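Local coordinates for protein pumilio homolog 23 (PDB 5WZK) that binds RNA in a sequence-specific way, recognising 18S rRNA through pumilio repeats stacked into a right-handed superhelix, and probably regulates translation and mRNA stability, at residues E213-I218 / V260-L265; E47-R52 / C79-N84; W381-G386 / T424-D429. All blocks are in the same frame, centred on the assembly; numbering follows the deposited sequence.

Contact 1: E213-I218 / V260-L265; sequences EIIPLI and VAPESL
The carbonyl O of A261, a residue that packs against I215, accepts a hydrogen bond from R299 NH2, a polar tie beside a meeting that is itself apolar. This is the joint between two successive pumilio repeats: I215 and P216 close the fourth, and V260 to L265 lie in the fifth, where helix 248-260 turns into helix 263-274 through A261, which leaves helical geometry, and P262 at the N-cap position. I215 does most of the work. Its CG1 branch sits anti to the carbonyl carbon (chi1 -63°) and continues fully extended (chi2 179°), which carries CD1 out to the turn. There CD1 lies 4.1 Å from A261 CA and 4.3 Å from A261 CB, with V260 CG2 and P262 CD a little further off. The other branch faces L265, whose chain passes that of I215 at a slant: I215 CG2 is 3.7 Å from L265 CD2, and the same methyl of L265 stands 3.9 Å from I215 CD1, bridging the two branches. All the touching residues are buried, and the surroundings continue the apolar interface, since I215 also meets I257 of helix 248-260, while P216 and L265 both rest on F231. At the edge of the patch, P216 CD of the proline ring comes within 4.4 Å of L265 CD1.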
# COMPACT_ATOMS: atom_id res chain seq x y z
N GLU A 213 -5.47 -18.29 -16.78
CA GLU A 213 -4.46 -18.77 -17.71
C GLU A 213 -3.06 -18.61 -17.16
O GLU A 213 -2.21 -19.47 -17.43
CB GLU A 213 -4.56 -18.03 -19.05
CG GLU A 213 -4.11 -18.86 -20.25
CD GLU A 213 -4.99 -20.11 -20.49
OE1 GLU A 213 -6.10 -20.24 -19.89
OE2 GLU A 213 -4.55 -20.98 -21.29
N ILE A 214 -2.81 -17.55 -16.40
CA ILE A 214 -1.44 -17.12 -16.14
C ILE A 214 -0.95 -17.57 -14.77
O ILE A 214 0.19 -18.01 -14.64
CB ILE A 214 -1.28 -15.60 -16.35
CG1 ILE A 214 -1.94 -14.76 -15.27
CG2 ILE A 214 -1.85 -15.20 -17.68
CD1 ILE A 214 -2.28 -13.34 -15.78
N ILE A 215 -1.80 -17.51 -13.73
CA ILE A 215 -1.37 -17.97 -12.41
C ILE A 215 -0.87 -19.41 -12.44
O ILE A 215 0.16 -19.69 -11.83
CB ILE A 215 -2.49 -17.74 -11.37
CG1 ILE A 215 -2.81 -16.26 -11.21
CG2 ILE A 215 -2.12 -18.38 -10.04
CD1 ILE A 215 -3.94 -15.99 -10.21
N PRO A 216 -1.54 -20.36 -13.12
CA PRO A 216 -0.94 -21.71 -13.19
C PRO A 216 0.39 -21.75 -13.93
O PRO A 216 1.30 -22.49 -13.52
CB PRO A 216 -2.04 -22.54 -13.89
CG PRO A 216 -3.01 -21.55 -14.45
CD PRO A 216 -2.94 -20.35 -13.59
N LEU A 217 0.54 -20.96 -15.00
CA LEU A 217 1.86 -20.82 -15.62
C LEU A 217 2.92 -20.35 -14.61
O LEU A 217 4.04 -20.87 -14.60
CB LEU A 217 1.79 -19.86 -16.80
CG LEU A 217 1.25 -20.45 -18.10
CD1 LEU A 217 1.01 -19.35 -19.08
CD2 LEU A 217 2.23 -21.44 -18.65
N ILE A 218 2.59 -19.34 -13.79
CA ILE A 218 3.58 -18.82 -12.86
C ILE A 218 3.89 -19.83 -11.78
O ILE A 218 5.03 -19.92 -11.32
CB ILE A 218 3.11 -17.48 -12.27
CG1 ILE A 218 3.04 -16.40 -13.35
CG2 ILE A 218 4.01 -17.04 -11.09
CD1 ILE A 218 2.38 -15.12 -12.87
N VAL A 260 -5.25 -11.32 -6.19
CA VAL A 260 -6.02 -11.25 -7.42
C VAL A 260 -6.66 -12.58 -7.78
O VAL A 260 -7.42 -12.64 -8.76
CB VAL A 260 -5.16 -10.75 -8.60
CG1 VAL A 260 -4.52 -9.42 -8.23
CG2 VAL A 260 -4.09 -11.76 -8.97
N ALA A 261 -6.39 -13.63 -7.03
CA ALA A 261 -6.81 -14.96 -7.45
C ALA A 261 -8.33 -15.07 -7.43
O ALA A 261 -8.96 -14.70 -6.43
CB ALA A 261 -6.20 -16.02 -6.55
N PRO A 262 -8.95 -15.55 -8.50
CA PRO A 262 -10.37 -15.89 -8.45
C PRO A 262 -10.65 -16.96 -7.40
O PRO A 262 -9.74 -17.66 -6.95
CB PRO A 262 -10.66 -16.40 -9.86
CG PRO A 262 -9.64 -15.74 -10.69
CD PRO A 262 -8.40 -15.70 -9.85
N GLU A 263 -11.93 -17.09 -7.04
CA GLU A 263 -12.33 -17.95 -5.92
C GLU A 263 -11.84 -19.38 -6.08
O GLU A 263 -11.10 -19.89 -5.22
CB GLU A 263 -13.85 -17.93 -5.77
CG GLU A 263 -14.34 -18.71 -4.54
CD GLU A 263 -15.86 -18.69 -4.39
OE1 GLU A 263 -16.48 -17.66 -4.75
OE2 GLU A 263 -16.42 -19.71 -3.93
N SER A 264 -12.23 -20.05 -7.17
CA SER A 264 -11.87 -21.46 -7.37
C SER A 264 -10.38 -21.68 -7.21
O SER A 264 -9.95 -22.69 -6.62
CB SER A 264 -12.30 -21.92 -8.76
OG SER A 264 -12.06 -20.90 -9.73
N LEU A 265 -9.58 -20.74 -7.69
CA LEU A 265 -8.13 -20.82 -7.63
C LEU A 265 -7.61 -20.50 -6.24
O LEU A 265 -6.64 -21.11 -5.77
CB LEU A 265 -7.57 -19.88 -8.69
CG LEU A 265 -6.14 -20.02 -9.16
CD1 LEU A 265 -6.09 -19.55 -10.57
CD2 LEU A 265 -5.23 -19.18 -8.28

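Contact 2: E47-R52 / C79-N84; sequences EETRGR and CSFIRN
R50 brings its guanidinium to the side-chain amide of N84, and the polar groups meet there without bonding: R50 NH2 and N84 ND2 are 3.4 Å apart, but both are donors. The two planes are inclined by 43°, and the bend of the arginine chain at chi2 (78°) swings its end toward helix 75-85. R50 NH2 also lies beside S80 CB. Like charges come near as well, with R83 NH2 at 4.4 Å from R50 NH2; R83 in turn touches E124 of helix 119-134.

The hydrogen bonding that fixes the amide stays within the helix. N84 ND2 gives a 2.7 Å bond to S80 O, which already accepts from N84 N; the two donors reach that oxygen from opposite faces of its plane. A leucine in place of N84 has no amide to give S80 O its second bond, and would probably leave the R50 guanidinium against a purely apolar branch.

Apart from E47 and N84, both segments lie in the first pumilio repeat, N84 opening the second. Segment 47-52 is the loop between helices 35-47 and 53-58, a type I turn from E47 to R50 overlapping a type II turn from T49 to R52, which delivers the chain to helix 53-58.

Packing at the ring edge is lighter. T49 OG1, hydrogen-bonded to L46 O, approaches the rim of the F81 ring in its plane, 3.7 Å from F81 CD1. F81 and N84 both also touch E53 of helix 53-58.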
# COMPACT_ATOMS: atom_id res chain seq x y z
N GLU A 47 16.07 13.01 -35.06
CA GLU A 47 16.65 12.53 -36.32
C GLU A 47 18.16 12.33 -36.21
O GLU A 47 18.70 11.37 -36.77
CB GLU A 47 16.36 13.51 -37.45
CG GLU A 47 14.93 13.49 -37.98
CD GLU A 47 14.79 14.32 -39.25
OE1 GLU A 47 15.70 14.27 -40.11
OE2 GLU A 47 13.77 15.04 -39.38
N GLU A 48 18.85 13.20 -35.49
CA GLU A 48 20.29 13.06 -35.33
C GLU A 48 20.69 11.76 -34.61
O GLU A 48 21.89 11.48 -34.49
CB GLU A 48 20.87 14.27 -34.59
CG GLU A 48 20.92 15.52 -35.44
CD GLU A 48 21.77 15.34 -36.69
OE1 GLU A 48 22.95 14.95 -36.56
OE2 GLU A 48 21.23 15.59 -37.80
N THR A 49 19.72 10.98 -34.14
CA THR A 49 20.00 9.71 -33.48
C THR A 49 19.80 8.51 -34.39
O THR A 49 20.10 7.39 -33.97
CB THR A 49 19.11 9.50 -32.25
OG1 THR A 49 17.81 9.11 -32.68
CG2 THR A 49 19.02 10.77 -31.42
N ARG A 50 19.29 8.71 -35.61
CA ARG A 50 19.05 7.60 -36.52
C ARG A 50 20.33 6.80 -36.75
O ARG A 50 21.35 7.36 -37.18
CB ARG A 50 18.51 8.11 -37.85
CG ARG A 50 17.05 7.77 -38.10
CD ARG A 50 16.10 8.69 -37.32
NE ARG A 50 14.69 8.33 -37.51
CZ ARG A 50 13.91 8.80 -38.48
NH1 ARG A 50 14.39 9.66 -39.38
NH2 ARG A 50 12.64 8.40 -38.57
N GLY A 51 20.29 5.51 -36.44
CA GLY A 51 21.41 4.64 -36.66
C GLY A 51 22.46 4.63 -35.56
O GLY A 51 23.45 3.89 -35.68
N ARG A 52 22.29 5.42 -34.52
CA ARG A 52 23.14 5.28 -33.35
C ARG A 52 22.30 5.47 -32.09
O ARG A 52 22.72 6.13 -31.13
CB ARG A 52 24.32 6.25 -33.39
CG ARG A 52 24.02 7.51 -34.12
CD ARG A 52 25.27 8.36 -34.23
NE ARG A 52 24.92 9.74 -34.52
CZ ARG A 52 25.73 10.77 -34.31
NH1 ARG A 52 26.94 10.54 -33.79
NH2 ARG A 52 25.33 12.00 -34.60
N CYS A 79 7.15 8.25 -32.39
CA CYS A 79 6.92 6.93 -32.97
C CYS A 79 8.02 6.57 -33.94
O CYS A 79 8.36 5.40 -34.09
CB CYS A 79 5.56 6.87 -33.65
SG CYS A 79 4.21 7.08 -32.46
N SER A 80 8.60 7.56 -34.61
CA SER A 80 9.72 7.27 -35.49
C SER A 80 10.92 6.80 -34.68
O SER A 80 11.64 5.88 -35.09
CB SER A 80 10.06 8.49 -36.34
OG SER A 80 8.90 9.00 -36.98
N PHE A 81 11.15 7.42 -33.51
CA PHE A 81 12.28 7.02 -32.69
C PHE A 81 12.10 5.61 -32.16
O PHE A 81 13.02 4.78 -32.22
CB PHE A 81 12.46 8.01 -31.53
CG PHE A 81 13.53 7.60 -30.58
CD1 PHE A 81 14.86 7.72 -30.93
CD2 PHE A 81 13.21 7.04 -29.35
CE1 PHE A 81 15.86 7.30 -30.07
CE2 PHE A 81 14.20 6.62 -28.49
CZ PHE A 81 15.53 6.76 -28.84
N ILE A 82 10.90 5.30 -31.66
CA ILE A 82 10.58 3.95 -31.22
C ILE A 82 10.74 2.96 -32.37
O ILE A 82 11.31 1.88 -32.21
CB ILE A 82 9.17 3.91 -30.64
CG1 ILE A 82 9.10 4.80 -29.40
CG2 ILE A 82 8.78 2.48 -30.35
CD1 ILE A 82 7.73 4.86 -28.75
N ARG A 83 10.23 3.32 -33.55
CA ARG A 83 10.34 2.43 -34.70
C ARG A 83 11.80 2.18 -35.08
O ARG A 83 12.15 1.07 -35.47
CB ARG A 83 9.59 3.00 -35.90
CG ARG A 83 8.21 2.39 -36.16
CD ARG A 83 7.82 2.58 -37.64
NE ARG A 83 8.73 3.51 -38.33
CZ ARG A 83 8.46 4.79 -38.57
NH1 ARG A 83 7.30 5.31 -38.19
NH2 ARG A 83 9.36 5.56 -39.20
N ASN A 84 12.65 3.20 -34.97
CA ASN A 84 14.02 3.02 -35.45
C ASN A 84 14.90 2.36 -34.42
O ASN A 84 15.88 1.71 -34.78
CB ASN A 84 14.62 4.36 -35.85
CG ASN A 84 14.19 4.80 -37.23
OD1 ASN A 84 14.96 4.73 -38.18
ND2 ASN A 84 12.95 5.26 -37.34

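Contact 3: W381-G386 / T424-D429; sequences WEWAPG and TETAKD
W383 holds CG anti to its own nitrogen (chi1 -163°), which sends the indole toward helix 420-427, and E425, its chain bent at chi2, reaches out from the helix to bring its carboxylate to the nitrogen of that ring. The two side chains run past each other in opposite directions, with indole and carboxylate planes 82° apart. W383 NE1 donates a hydrogen bond to E425 OE2, 3.2 Å long and fairly straight at 156°. The oxygen lies close to the ring plane, as an N-H pointing outward from an indole requires, whereas seen from the glutamate the donor arrives from above the carboxylate. The negative charge would be expected to polarise the indole N-H.

Further along the indole edge, the same helix also packs against the six-membered ring. W383 CZ2 lies 3.8 Å from E425 CB, and at the far corner W383 CH2 meets T426 OG1 at 3.7 Å, still near the ring plane; that hydroxyl is hydrogen-bonded to Y422 O, one turn back in the helix. Beyond the tryptophan the loop curls past the carboxylate, with P385 CA at 4.1 Å from E425 OE2 and G386 N at 3.6 Å from E425 OE1.

This is a long connecting loop laid against a helix of the seventh pumilio repeat, and the contact comes within about 6 Å of the bound RNA, nearest atoms. W383 is buried between aromatic neighbours, stacked with Y422 and edge-to-face with F368. D429 ties the far end together, its OD2 accepting from M389 N and its OD1 capping S431 N and G432 N at the start of helix 432-440. Helix 362-367 adds P364 against W383 and L367 against T426, and T426 also rests on I436 of helix 432-440.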
# COMPACT_ATOMS: atom_id res chain seq x y z
N TRP A 381 5.59 -4.42 34.34
CA TRP A 381 5.47 -3.45 33.26
C TRP A 381 4.08 -2.82 33.27
O TRP A 381 3.06 -3.52 33.23
CB TRP A 381 5.73 -4.14 31.91
CG TRP A 381 5.81 -3.19 30.77
CD1 TRP A 381 6.95 -2.69 30.20
CD2 TRP A 381 4.72 -2.61 30.04
NE1 TRP A 381 6.64 -1.84 29.16
CE2 TRP A 381 5.27 -1.77 29.05
CE3 TRP A 381 3.33 -2.71 30.14
CZ2 TRP A 381 4.47 -1.04 28.15
CZ3 TRP A 381 2.54 -1.98 29.26
CH2 TRP A 381 3.12 -1.16 28.28
N GLU A 382 4.04 -1.49 33.30
CA GLU A 382 2.77 -0.78 33.27
C GLU A 382 2.60 0.10 32.05
O GLU A 382 1.48 0.24 31.55
CB GLU A 382 2.59 0.11 34.49
CG GLU A 382 2.61 -0.58 35.82
CD GLU A 382 2.35 0.43 36.92
OE1 GLU A 382 1.69 1.45 36.62
OE2 GLU A 382 2.81 0.21 38.07
N TRP A 383 3.68 0.72 31.58
CA TRP A 383 3.63 1.79 30.59
C TRP A 383 5.02 1.92 30.00
O TRP A 383 5.94 1.17 30.34
CB TRP A 383 3.15 3.10 31.23
CG TRP A 383 2.65 4.23 30.30
CD1 TRP A 383 3.26 5.44 30.06
CD2 TRP A 383 1.43 4.26 29.54
NE1 TRP A 383 2.50 6.21 29.20
CE2 TRP A 383 1.37 5.50 28.87
CE3 TRP A 383 0.38 3.35 29.36
CZ2 TRP A 383 0.31 5.86 28.03
CZ3 TRP A 383 -0.67 3.70 28.52
CH2 TRP A 383 -0.70 4.94 27.87
N ALA A 384 5.18 2.88 29.09
CA ALA A 384 6.48 3.21 28.51
C ALA A 384 6.53 4.72 28.27
O ALA A 384 6.27 5.21 27.16
CB ALA A 384 6.71 2.43 27.21
N PRO A 385 6.88 5.50 29.30
CA PRO A 385 6.59 6.94 29.26
C PRO A 385 7.35 7.66 28.16
O PRO A 385 8.53 7.39 27.91
CB PRO A 385 7.01 7.42 30.65
CG PRO A 385 6.99 6.19 31.51
CD PRO A 385 7.44 5.08 30.59
N GLY A 386 6.64 8.57 27.48
CA GLY A 386 7.18 9.37 26.40
C GLY A 386 7.61 8.61 25.17
O GLY A 386 8.29 9.19 24.32
N THR A 424 -4.38 10.92 27.89
CA THR A 424 -3.93 12.07 27.11
C THR A 424 -2.65 11.74 26.35
O THR A 424 -2.47 12.18 25.21
CB THR A 424 -3.75 13.30 28.00
OG1 THR A 424 -2.52 13.21 28.71
CG2 THR A 424 -4.90 13.43 28.99
N GLU A 425 -1.74 10.96 26.95
CA GLU A 425 -0.59 10.47 26.20
C GLU A 425 -1.03 9.73 24.94
O GLU A 425 -0.45 9.91 23.86
CB GLU A 425 0.28 9.58 27.08
CG GLU A 425 1.43 10.29 27.79
CD GLU A 425 2.67 9.40 27.94
OE1 GLU A 425 3.11 8.79 26.93
OE2 GLU A 425 3.21 9.30 29.06
N THR A 426 -2.08 8.91 25.04
CA THR A 426 -2.58 8.16 23.89
C THR A 426 -3.16 9.09 22.82
O THR A 426 -3.00 8.83 21.62
CB THR A 426 -3.63 7.15 24.34
OG1 THR A 426 -3.13 6.41 25.46
CG2 THR A 426 -3.97 6.18 23.23
N ALA A 427 -3.86 10.15 23.22
CA ALA A 427 -4.46 11.01 22.20
C ALA A 427 -3.40 11.83 21.50
O ALA A 427 -3.55 12.16 20.31
CB ALA A 427 -5.51 11.92 22.82
N LYS A 428 -2.32 12.16 22.21
CA LYS A 428 -1.21 12.91 21.65
C LYS A 428 -0.29 12.04 20.80
O LYS A 428 0.63 12.58 20.18
CB LYS A 428 -0.39 13.56 22.77
CG LYS A 428 -1.17 14.53 23.65
CD LYS A 428 -0.27 15.31 24.61
CE LYS A 428 -1.12 16.11 25.61
NZ LYS A 428 -0.36 17.00 26.56
N ASP A 429 -0.49 10.73 20.77
CA ASP A 429 0.32 9.82 19.98
C ASP A 429 -0.39 9.55 18.66
O ASP A 429 -1.57 9.21 18.66
CB ASP A 429 0.57 8.51 20.73
CG ASP A 429 1.46 7.53 19.95
OD1 ASP A 429 1.02 6.98 18.91
OD2 ASP A 429 2.61 7.33 20.40

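Overall arrangement
Along the chain the three contacts follow one another without overlap: contact 2 first, then contact 1, then contact 3. Their centres lie about 40 Å (1 and 2), 46 Å (1 and 3) and 63 Å (2 and 3) apart. The last separation is well short of the sum of the other two, consistent with a bent path along the half-donut superhelix of pumilio repeats. Contact 2 lies at the first repeat, contact 1 joins the fourth to the fifth, and contact 3 sets a connecting loop on the seventh. Such varied local packing belongs to a mainly helical scaffold for RNA, which approaches to about 12 Å at contacts 1 and 2 and about 6 Å at contact 3, nearest atoms.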